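Local structure of putative aldo/keto reductase (Salmonella enterica subsp. enterica serovar Typhimurium, 4R9O) at residues I83-G88 and D126-H131. The protein probably works as an NADP-dependent oxidoreductase of the aldo/keto reductase family, built on a TIM barrel. Sequence-based numbering, arbitrary orientation.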
ATOM      1  N   ILE C  83      30.402 -18.730 -19.667  1.00 30.63           N
ATOM      2  CA  ILE C  83      29.455 -19.402 -18.802  1.00 28.90           C
ATOM      3  C   ILE C  83      29.245 -18.655 -17.498  1.00 27.75           C
ATOM      4  O   ILE C  83      30.191 -18.359 -16.767  1.00 28.49           O
ATOM      5  CB  ILE C  83      29.889 -20.826 -18.477  1.00 29.60           C
ATOM      6  CG1 ILE C  83      30.115 -21.599 -19.779  1.00 29.63           C
ATOM      7  CG2 ILE C  83      28.822 -21.491 -17.602  1.00 27.10           C
ATOM      8  CD1 ILE C  83      30.603 -23.012 -19.573  1.00 31.75           C
ATOM      9  N   VAL C  84      27.985 -18.356 -17.230  1.00 26.84           N
ATOM     10  CA  VAL C  84      27.592 -17.654 -16.022  1.00 25.91           C
ATOM     11  C   VAL C  84      26.770 -18.614 -15.190  1.00 27.76           C
ATOM     12  O   VAL C  84      25.840 -19.238 -15.704  1.00 27.01           O
ATOM     13  CB  VAL C  84      26.755 -16.390 -16.319  1.00 24.55           C
ATOM     14  CG1 VAL C  84      26.364 -15.683 -15.002  1.00 24.30           C
ATOM     15  CG2 VAL C  84      27.496 -15.427 -17.253  1.00 29.88           C
ATOM     16  N   THR C  85      27.104 -18.748 -13.912  1.00 28.61           N
ATOM     17  CA  THR C  85      26.247 -19.527 -13.034  1.00 27.61           C
ATOM     18  C   THR C  85      26.083 -18.841 -11.678  1.00 27.36           C
ATOM     19  O   THR C  85      26.635 -17.758 -11.448  1.00 27.92           O
ATOM     20  CB  THR C  85      26.771 -20.967 -12.856  1.00 28.33           C
ATOM     21  OG1 THR C  85      25.767 -21.751 -12.196  1.00 28.33           O
ATOM     22  CG2 THR C  85      28.072 -20.991 -12.061  1.00 30.52           C
ATOM     23  N   LYS C  86      25.284 -19.447 -10.802  1.00 27.33           N
ATOM     24  CA  LYS C  86      24.884 -18.796  -9.559  1.00 28.44           C
ATOM     25  C   LYS C  86      24.788 -19.768  -8.405  1.00 30.10           C
ATOM     26  O   LYS C  86      24.650 -20.969  -8.611  1.00 29.11           O
ATOM     27  CB  LYS C  86      23.524 -18.097  -9.704  1.00 27.21           C
ATOM     28  CG  LYS C  86      23.223 -17.461 -11.034  1.00 28.31           C
ATOM     29  CD  LYS C  86      21.858 -16.783 -10.972  1.00 30.94           C
ATOM     30  CE  LYS C  86      21.386 -16.323 -12.338  1.00 30.43           C
ATOM     31  NZ  LYS C  86      21.119 -17.468 -13.258  1.00 33.38           N
ATOM     32  N   CYS C  87      24.831 -19.222  -7.190  1.00 25.31           N
ATOM     33  CA  CYS C  87      24.566 -19.971  -5.971  1.00 26.57           C
ATOM     34  C   CYS C  87      23.952 -19.030  -4.933  1.00 29.91           C
ATOM     35  O   CYS C  87      23.961 -17.811  -5.117  1.00 30.14           O
ATOM     36  CB  CYS C  87      25.842 -20.613  -5.424  1.00 27.16           C
ATOM     37  SG  CYS C  87      27.072 -19.448  -4.793  1.00 35.70           S
ATOM     38  N   GLY C  88      23.415 -19.591  -3.853  1.00 26.84           N
ATOM     39  CA  GLY C  88      22.816 -18.783  -2.805  1.00 27.41           C
ATOM     40  C   GLY C  88      21.431 -19.239  -2.394  1.00 30.81           C
ATOM     41  O   GLY C  88      20.984 -18.978  -1.272  1.00 30.09           O
ATOM     42  N   ASP C 126      33.223 -18.264 -16.138  1.00 30.85           N
ATOM     43  CA  ASP C 126      33.465 -16.889 -16.554  1.00 29.37           C
ATOM     44  C   ASP C 126      32.914 -15.916 -15.531  1.00 28.65           C
ATOM     45  O   ASP C 126      33.533 -14.900 -15.247  1.00 29.66           O
ATOM     46  CB  ASP C 126      32.858 -16.618 -17.926  1.00 27.44           C
ATOM     47  CG  ASP C 126      33.525 -17.443 -19.022  1.00 34.16           C
ATOM     48  OD1 ASP C 126      34.502 -16.955 -19.623  1.00 35.52           O
ATOM     49  OD2 ASP C 126      33.076 -18.581 -19.268  1.00 34.12           O
ATOM     50  N   MET C 127      31.753 -16.234 -14.975  1.00 24.98           N
ATOM     51  CA  MET C 127      31.184 -15.413 -13.920  1.00 24.24           C
ATOM     52  C   MET C 127      30.329 -16.216 -12.935  1.00 29.28           C
ATOM     53  O   MET C 127      29.588 -17.117 -13.318  1.00 26.99           O
ATOM     54  CB  MET C 127      30.360 -14.261 -14.530  1.00 24.28           C
ATOM     55  CG  MET C 127      29.751 -13.314 -13.490  1.00 28.60           C
ATOM     56  SD  MET C 127      29.281 -11.697 -14.169  1.00 38.44           S
ATOM     57  CE  MET C 127      27.905 -12.133 -15.232  1.00 40.10           C
ATOM     58  N   LEU C 128      30.456 -15.881 -11.654  1.00 28.33           N
ATOM     59  CA  LEU C 128      29.629 -16.475 -10.610  1.00 27.78           C
ATOM     60  C   LEU C 128      28.802 -15.386  -9.926  1.00 28.29           C
ATOM     61  O   LEU C 128      29.335 -14.334  -9.554  1.00 25.81           O
ATOM     62  CB  LEU C 128      30.499 -17.213  -9.589  1.00 28.08           C
ATOM     63  CG  LEU C 128      29.781 -17.889  -8.413  1.00 31.44           C
ATOM     64  CD1 LEU C 128      28.926 -19.085  -8.860  1.00 31.16           C
ATOM     65  CD2 LEU C 128      30.772 -18.316  -7.356  1.00 30.19           C
ATOM     66  N   LEU C 129      27.505 -15.640  -9.771  1.00 25.05           N
ATOM     67  CA  LEU C 129      26.598 -14.677  -9.150  1.00 24.00           C
ATOM     68  C   LEU C 129      26.048 -15.167  -7.804  1.00 24.17           C
ATOM     69  O   LEU C 129      25.830 -16.356  -7.613  1.00 26.75           O
ATOM     70  CB  LEU C 129      25.418 -14.377 -10.080  1.00 24.74           C
ATOM     71  CG  LEU C 129      25.639 -13.989 -11.543  1.00 27.06           C
ATOM     72  CD1 LEU C 129      24.284 -13.697 -12.201  1.00 28.20           C
ATOM     73  CD2 LEU C 129      26.583 -12.796 -11.671  1.00 24.26           C
ATOM     74  N   ILE C 130      25.831 -14.242  -6.875  1.00 24.14           N
ATOM     75  CA  ILE C 130      24.935 -14.485  -5.753  1.00 23.67           C
ATOM     76  C   ILE C 130      23.507 -14.356  -6.285  1.00 23.73           C
ATOM     77  O   ILE C 130      23.104 -13.296  -6.795  1.00 22.74           O
ATOM     78  CB  ILE C 130      25.157 -13.491  -4.578  1.00 27.61           C
ATOM     79  CG1 ILE C 130      26.643 -13.388  -4.222  1.00 27.37           C
ATOM     80  CG2 ILE C 130      24.333 -13.912  -3.351  1.00 28.09           C
ATOM     81  CD1 ILE C 130      27.224 -14.687  -3.622  1.00 30.35           C
ATOM     82  N   HIS C 131      22.748 -15.438  -6.162  1.00 25.16           N
ATOM     83  CA  HIS C 131      21.465 -15.578  -6.845  1.00 26.91           C
ATOM     84  C   HIS C 131      20.409 -14.613  -6.312  1.00 27.94           C
ATOM     85  O   HIS C 131      19.610 -14.044  -7.072  1.00 26.50           O
ATOM     86  CB  HIS C 131      20.979 -17.021  -6.702  1.00 25.31           C
ATOM     87  CG  HIS C 131      20.037 -17.468  -7.782  1.00 24.77           C
ATOM     88  ND1 HIS C 131      19.840 -18.793  -8.088  1.00 24.44           N
ATOM     89  CD2 HIS C 131      19.236 -16.759  -8.617  1.00 24.67           C
ATOM     90  CE1 HIS C 131      18.960 -18.891  -9.073  1.00 26.52           C
ATOM     91  NE2 HIS C 131      18.577 -17.672  -9.409  1.00 27.17           N
TER
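Val84 and Met127 pair side by side where two neighbouring parallel strands of the TIM barrel meet, the axes of the two short segments 29° apart and 4.6 Å at closest approach. Main-chain bonds alternate between the strands: Met127 N to Ile83 O, Thr85 N to Met127 O, Leu129 N to Thr85 O (2.8 Å), Cys87 N to Leu129 O and His131 N to Cys87 O. Inside the barrel the Met127 chain, bent at its last torsion, brings CE to 3.9 Å from Val84 CG1; Val84 CG1 also meets Leu129 CG. On the helix side Leu128 CD1 touches Thr85 CG2 at 3.8 Å. The fit is loose at Cys87, whose SG stands 4.5 Å from Leu128 CD1, and helix 106-119 packs on all three residues. At the start of the pair, Asp126 OD2 accepts Ile83 N at 2.7 Å from above its carboxylate plane, and also forms a salt bridge with Arg78. At the other end lies the probable active site. Lys86 NZ salt-bridges Asp53 and hydrogen-bonds Tyr58, the likely proton donor, while His131 NE2 bonds Glu224 of a second subunit. Here packing is tight: with CG anti to the backbone N (chi1 -155°), the His131 ring reaches the lysine chain, and Lys86 CD sits over its face, 3.6 Å from the centroid and 15° off the normal, a CH-pi contact closest at His131 CD2 (3.5 Å).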